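Local coordinates for type IV pilus secretin PilQ family protein (Vibrio cholerae, PDB 6W6M) that probably forms the outer-membrane secretin channel through which the type IV competence pilus passes, as a ring of fourteen subunits, at residues 338-343 / 405-410; 380-385 / 548-553. All coordinates share one frame; numbering follows the deposited sequence.

Contact 1: residues 338-343 / 405-410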
loop_
_atom_site.group_PDB
_atom_site.type_symbol
_atom_site.label_atom_id
_atom_site.label_comp_id
_atom_site.label_asym_id
_atom_site.label_seq_id
_atom_site.Cartn_x
_atom_site.Cartn_y
_atom_site.Cartn_z
ATOM N N LEU A 338 58.514 -35.266 -14.573
ATOM C CA LEU A 338 59.306 -35.960 -15.586
ATOM C C LEU A 338 58.407 -36.573 -16.656
ATOM O O LEU A 338 57.387 -37.181 -16.341
ATOM C CB LEU A 338 60.145 -37.075 -14.963
ATOM C CG LEU A 338 61.262 -36.762 -13.974
ATOM C CD1 LEU A 338 61.829 -38.027 -13.405
ATOM C CD2 LEU A 338 62.359 -35.945 -14.591
ATOM N N GLY A 339 58.796 -36.461 -17.924
ATOM C CA GLY A 339 57.956 -36.978 -18.989
ATOM C C GLY A 339 58.750 -37.433 -20.190
ATOM O O GLY A 339 59.887 -37.003 -20.399
ATOM N N VAL A 340 58.135 -38.299 -21.001
ATOM C CA VAL A 340 58.810 -38.948 -22.121
ATOM C C VAL A 340 57.882 -39.059 -23.323
ATOM O O VAL A 340 56.691 -39.353 -23.200
ATOM C CB VAL A 340 59.343 -40.342 -21.730
ATOM C CG1 VAL A 340 59.922 -41.038 -22.921
ATOM C CG2 VAL A 340 60.402 -40.222 -20.675
ATOM N N ARG A 341 58.454 -38.867 -24.509
ATOM C CA ARG A 341 57.677 -38.887 -25.744
ATOM C C ARG A 341 58.497 -39.624 -26.796
ATOM O O ARG A 341 59.536 -39.114 -27.213
ATOM C CB ARG A 341 57.376 -37.460 -26.182
ATOM C CG ARG A 341 55.998 -37.223 -26.715
ATOM C CD ARG A 341 55.610 -35.783 -26.526
ATOM N NE ARG A 341 56.572 -34.869 -27.120
ATOM C CZ ARG A 341 56.311 -34.079 -28.153
ATOM N NH1 ARG A 341 55.109 -34.085 -28.703
ATOM N NH2 ARG A 341 57.249 -33.276 -28.628
ATOM N N TRP A 342 58.062 -40.804 -27.231
ATOM C CA TRP A 342 58.841 -41.487 -28.259
ATOM C C TRP A 342 57.953 -42.198 -29.263
ATOM O O TRP A 342 56.793 -42.513 -28.994
ATOM C CB TRP A 342 59.853 -42.479 -27.675
ATOM C CG TRP A 342 59.304 -43.643 -26.935
ATOM C CD1 TRP A 342 59.216 -43.774 -25.592
ATOM C CD2 TRP A 342 58.817 -44.867 -27.490
ATOM N NE1 TRP A 342 58.689 -44.989 -25.267
ATOM C CE2 TRP A 342 58.433 -45.684 -26.418
ATOM C CE3 TRP A 342 58.662 -45.351 -28.792
ATOM C CZ2 TRP A 342 57.899 -46.959 -26.602
ATOM C CZ3 TRP A 342 58.133 -46.614 -28.974
ATOM C CH2 TRP A 342 57.756 -47.402 -27.887
ATOM N N GLY A 343 58.540 -42.462 -30.429
ATOM C CA GLY A 343 57.811 -43.077 -31.524
ATOM C C GLY A 343 58.718 -43.839 -32.462
ATOM O O GLY A 343 59.925 -43.585 -32.533
ATOM N N LEU A 405 63.079 -43.454 -35.954
ATOM C CA LEU A 405 62.772 -43.560 -34.534
ATOM C C LEU A 405 63.158 -42.276 -33.812
ATOM O O LEU A 405 64.242 -41.736 -34.032
ATOM C CB LEU A 405 63.462 -44.771 -33.903
ATOM C CG LEU A 405 63.162 -45.207 -32.477
ATOM C CD1 LEU A 405 63.264 -46.720 -32.336
ATOM C CD2 LEU A 405 64.117 -44.513 -31.520
ATOM N N ASP A 406 62.259 -41.806 -32.942
ATOM C CA ASP A 406 62.406 -40.553 -32.209
ATOM C C ASP A 406 62.248 -40.780 -30.711
ATOM O O ASP A 406 61.404 -41.574 -30.284
ATOM C CB ASP A 406 61.362 -39.542 -32.648
ATOM C CG ASP A 406 61.609 -39.011 -34.026
ATOM O OD1 ASP A 406 62.310 -39.680 -34.804
ATOM O OD2 ASP A 406 61.114 -37.913 -34.329
ATOM N N LEU A 407 63.023 -40.035 -29.915
ATOM C CA LEU A 407 62.940 -40.127 -28.460
ATOM C C LEU A 407 63.227 -38.780 -27.815
ATOM O O LEU A 407 64.326 -38.254 -27.976
ATOM C CB LEU A 407 63.924 -41.167 -27.921
ATOM C CG LEU A 407 64.018 -41.342 -26.404
ATOM C CD1 LEU A 407 62.711 -41.824 -25.829
ATOM C CD2 LEU A 407 65.118 -42.310 -26.045
ATOM N N GLU A 408 62.273 -38.252 -27.043
ATOM C CA GLU A 408 62.419 -36.970 -26.362
ATOM C C GLU A 408 62.157 -37.116 -24.870
ATOM O O GLU A 408 61.196 -37.774 -24.466
ATOM C CB GLU A 408 61.468 -35.928 -26.936
ATOM C CG GLU A 408 61.627 -34.563 -26.315
ATOM C CD GLU A 408 60.710 -33.529 -26.929
ATOM O OE1 GLU A 408 59.919 -33.889 -27.819
ATOM O OE2 GLU A 408 60.765 -32.351 -26.515
ATOM N N LEU A 409 63.000 -36.478 -24.031
ATOM C CA LEU A 409 62.835 -36.414 -22.589
ATOM C C LEU A 409 62.535 -34.984 -22.172
ATOM O O LEU A 409 63.024 -34.037 -22.789
ATOM C CB LEU A 409 64.093 -36.888 -21.871
ATOM C CG LEU A 409 64.478 -38.350 -22.053
ATOM C CD1 LEU A 409 65.812 -38.612 -21.404
ATOM C CD2 LEU A 409 63.427 -39.257 -21.465
ATOM N N SER A 410 61.742 -34.826 -21.144
ATOM C CA SER A 410 61.465 -33.488 -20.639
ATOM C C SER A 410 61.317 -33.525 -19.128
ATOM O O SER A 410 60.934 -34.543 -18.553
ATOM C CB SER A 410 60.217 -32.886 -21.279
ATOM O OG SER A 410 59.073 -33.635 -20.939
#

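Contact 2: residues 380-385 / 548-553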
loop_
_atom_site.group_PDB
_atom_site.type_symbol
_atom_site.label_atom_id
_atom_site.label_comp_id
_atom_site.label_asym_id
_atom_site.label_seq_id
_atom_site.Cartn_x
_atom_site.Cartn_y
_atom_site.Cartn_z
ATOM N N VAL A 380 54.348 -43.515 -27.560
ATOM C CA VAL A 380 54.168 -43.141 -26.166
ATOM C C VAL A 380 54.239 -41.628 -26.083
ATOM O O VAL A 380 55.232 -41.025 -26.504
ATOM C CB VAL A 380 55.225 -43.798 -25.273
ATOM C CG1 VAL A 380 55.156 -43.244 -23.881
ATOM C CG2 VAL A 380 55.032 -45.285 -25.262
ATOM N N ASN A 381 53.193 -41.012 -25.534
ATOM C CA ASN A 381 53.041 -39.556 -25.503
ATOM C C ASN A 381 52.726 -39.117 -24.074
ATOM O O ASN A 381 51.566 -38.896 -23.734
ATOM C CB ASN A 381 51.950 -39.139 -26.476
ATOM C CG ASN A 381 51.922 -37.657 -26.722
ATOM O OD1 ASN A 381 52.946 -36.989 -26.675
ATOM N ND2 ASN A 381 50.741 -37.129 -26.980
ATOM N N LEU A 382 53.757 -38.941 -23.249
ATOM C CA LEU A 382 53.615 -38.620 -21.838
ATOM C C LEU A 382 54.518 -37.454 -21.480
ATOM O O LEU A 382 55.336 -37.523 -20.563
ATOM C CB LEU A 382 53.922 -39.844 -20.986
ATOM C CG LEU A 382 52.989 -41.030 -21.222
ATOM C CD1 LEU A 382 53.390 -42.209 -20.392
ATOM C CD2 LEU A 382 51.559 -40.648 -20.932
ATOM N N ALA A 383 54.419 -36.377 -22.250
ATOM C CA ALA A 383 55.294 -35.232 -22.062
ATOM C C ALA A 383 54.955 -34.474 -20.785
ATOM O O ALA A 383 53.792 -34.351 -20.398
ATOM C CB ALA A 383 55.193 -34.285 -23.253
ATOM N N SER A 384 55.994 -33.947 -20.142
ATOM C CA SER A 384 55.812 -33.072 -18.992
ATOM C C SER A 384 55.054 -31.818 -19.400
ATOM O O SER A 384 55.526 -31.036 -20.227
ATOM C CB SER A 384 57.165 -32.700 -18.396
ATOM O OG SER A 384 57.074 -31.514 -17.638
ATOM N N THR A 385 53.882 -31.625 -18.808
ATOM C CA THR A 385 52.953 -30.571 -19.206
ATOM C C THR A 385 53.138 -29.364 -18.295
ATOM O O THR A 385 52.574 -29.306 -17.200
ATOM C CB THR A 385 51.516 -31.079 -19.153
ATOM O OG1 THR A 385 51.213 -31.517 -17.824
ATOM C CG2 THR A 385 51.324 -32.234 -20.124
ATOM N N PHE A 548 58.850 -45.184 -19.980
ATOM C CA PHE A 548 57.470 -45.586 -20.223
ATOM C C PHE A 548 56.508 -44.974 -19.215
ATOM O O PHE A 548 55.465 -45.552 -18.920
ATOM C CB PHE A 548 57.332 -47.104 -20.187
ATOM C CG PHE A 548 58.088 -47.813 -21.263
ATOM C CD1 PHE A 548 57.548 -47.951 -22.528
ATOM C CD2 PHE A 548 59.327 -48.368 -21.006
ATOM C CE1 PHE A 548 58.235 -48.613 -23.513
ATOM C CE2 PHE A 548 60.015 -49.025 -21.989
ATOM C CZ PHE A 548 59.468 -49.150 -23.243
ATOM N N ARG A 549 56.812 -43.801 -18.670
ATOM C CA ARG A 549 55.978 -43.284 -17.593
ATOM C C ARG A 549 56.204 -41.792 -17.431
ATOM O O ARG A 549 57.285 -41.275 -17.712
ATOM C CB ARG A 549 56.269 -44.003 -16.281
ATOM C CG ARG A 549 57.562 -43.611 -15.652
ATOM C CD ARG A 549 57.975 -44.597 -14.614
ATOM N NE ARG A 549 59.251 -44.231 -14.027
ATOM C CZ ARG A 549 60.024 -45.064 -13.346
ATOM N NH1 ARG A 549 59.655 -46.320 -13.169
ATOM N NH2 ARG A 549 61.170 -44.639 -12.849
ATOM N N ARG A 550 55.167 -41.109 -16.952
ATOM C CA ARG A 550 55.273 -39.729 -16.500
ATOM C C ARG A 550 55.000 -39.689 -15.009
ATOM O O ARG A 550 54.080 -40.355 -14.526
ATOM C CB ARG A 550 54.305 -38.809 -17.234
ATOM C CG ARG A 550 54.278 -37.411 -16.674
ATOM C CD ARG A 550 53.511 -36.477 -17.565
ATOM N NE ARG A 550 52.159 -36.952 -17.802
ATOM C CZ ARG A 550 51.359 -36.482 -18.746
ATOM N NH1 ARG A 550 51.775 -35.524 -19.554
ATOM N NH2 ARG A 550 50.143 -36.976 -18.885
ATOM N N THR A 551 55.805 -38.913 -14.295
ATOM C CA THR A 551 55.801 -38.826 -12.844
ATOM C C THR A 551 55.668 -37.373 -12.403
ATOM O O THR A 551 56.320 -36.479 -12.951
ATOM C CB THR A 551 57.084 -39.442 -12.279
ATOM O OG1 THR A 551 58.220 -38.752 -12.805
ATOM C CG2 THR A 551 57.187 -40.909 -12.608
ATOM N N TYR A 552 54.822 -37.146 -11.397
ATOM C CA TYR A 552 54.526 -35.808 -10.901
ATOM C C TYR A 552 54.552 -35.824 -9.383
ATOM O O TYR A 552 54.037 -36.763 -8.776
ATOM C CB TYR A 552 53.161 -35.352 -11.407
ATOM C CG TYR A 552 52.707 -34.020 -10.881
ATOM C CD1 TYR A 552 53.224 -32.835 -11.385
ATOM C CD2 TYR A 552 51.778 -33.942 -9.865
ATOM C CE1 TYR A 552 52.817 -31.622 -10.904
ATOM C CE2 TYR A 552 51.370 -32.733 -9.374
ATOM C CZ TYR A 552 51.890 -31.575 -9.897
ATOM O OH TYR A 552 51.476 -30.365 -9.404
ATOM N N GLU A 553 55.139 -34.801 -8.770
ATOM C CA GLU A 553 55.218 -34.744 -7.318
ATOM C C GLU A 553 55.227 -33.308 -6.816
ATOM O O GLU A 553 55.955 -32.463 -7.341
ATOM C CB GLU A 553 56.450 -35.458 -6.823
ATOM C CG GLU A 553 56.549 -35.495 -5.339
ATOM C CD GLU A 553 57.759 -36.254 -4.874
ATOM O OE1 GLU A 553 58.534 -36.714 -5.737
ATOM O OE2 GLU A 553 57.936 -36.400 -3.646
#

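Contact 1: residues 338-343 / 405-410
Arg341 and Glu408 face each other across two antiparallel strands, their side chains leaving the same face of the sheet and running alongside one another. Glu408 extends fully, with CG anti to the backbone N (chi1 -177°), and sends its carboxylate out level with the guanidinium. Arg341 bends at chi3, turning its flat end towards that acid, and NH2 gives a salt bridge of 2.9 Å to Glu408 OE1. The oxygen is met on its syn side and lies close to the guanidinium plane; the planes of the two groups are turned 61° apart, and a single N-H, from NH2, makes the bond. The backbones beneath bind each other twice, Arg341 N to Glu408 O at 3.0 Å and Glu408 N to Arg341 O at 2.9 Å. Reciprocal bonds also join Gly339 with Ser410 and Gly343 with Asp406, making a regular ladder. Ile357 of a neighbouring subunit packs against both members of the ion pair.

The other face is apolar. Leu407 stands across from Trp342 and angles its CD1 against Trp342 CB at 3.5 Å, meeting the start of the side chain while the indole leads away from the partner strand. Val340 CG1 lies in the indole plane, at its edge, and meets Leu407 CD1 at 4.1 Å. Val340 and Leu409 run alongside each other in the same direction, CG2 of the valine against CD2 of the leucine. Polar groups thus gather on the face of Arg341, Glu408, Asp406 and Ser410, and hydrocarbon on the face of Val340, Trp342, Leu407 and Leu409. Long, regularly paired antiparallel strands of this kind build the beta-barrel wall of secretins.

Contact 2: residues 380-385 / 548-553
Leu382 and Arg550 form the close part of this contact, their CB atoms 3.9 Å apart. Leu382 points towards the other strand and reaches with CD1 to Arg549 CA at 4.0 Å, setting a buried side chain against the backbone. Arg550 comes back the other way: with CG anti to its N (chi1 173°), the aliphatic part passes Leu382 O, CD lying 3.7 Å from it, and the bend at chi3 brings the guanidinium to the loop that follows strand 380-382, at Ala383 and Thr385. Leu382 CA lies over one face of the guanidinium, toward its rim. Ala383 O lies at the edge, near the plane, and takes a bent hydrogen bond from NH1, modelled very short, so its length is doubtful.

Beyond this the contact thins. Thr385, on the surface, offers CG2 to Arg550 NH1 at 3.4 Å, whereas Phe548 and Arg549 point their side chains away. Arg550 NH2 has a salt bridge to Asp533 OD2, and Asn388 of a neighbouring subunit packs on both Leu382 and Arg550. Strand 549-568 lies between 518-534 and 320-347 as antiparallel neighbours, and the short strand 380-382 pairs antiparallel with 320-347 too.

In the fold
Strand 320-347 joins the two contacts, whose centres are about 9 Å apart. Along one edge of 338-343 runs 405-410; Val340 N and Trp342 N turn instead to segment 380-385, each lying 2.9 Å from a carbonyl oxygen there, Leu382 O and Val380 O respectively, as probable hydrogen bonds. Nearer the start of the segment the partner changes, and Leu338 bonds through its backbone to Thr551. Ser410 OG of contact 1 also accepts a hydrogen bond from Ser384 N of contact 2, tying the loop after 380-382 to strand 404-429. Both contacts lie on one sheet, contact 1 as a direct strand pair, contact 2 without one, and both pack against neighbouring subunits of the fourteen-membered ring.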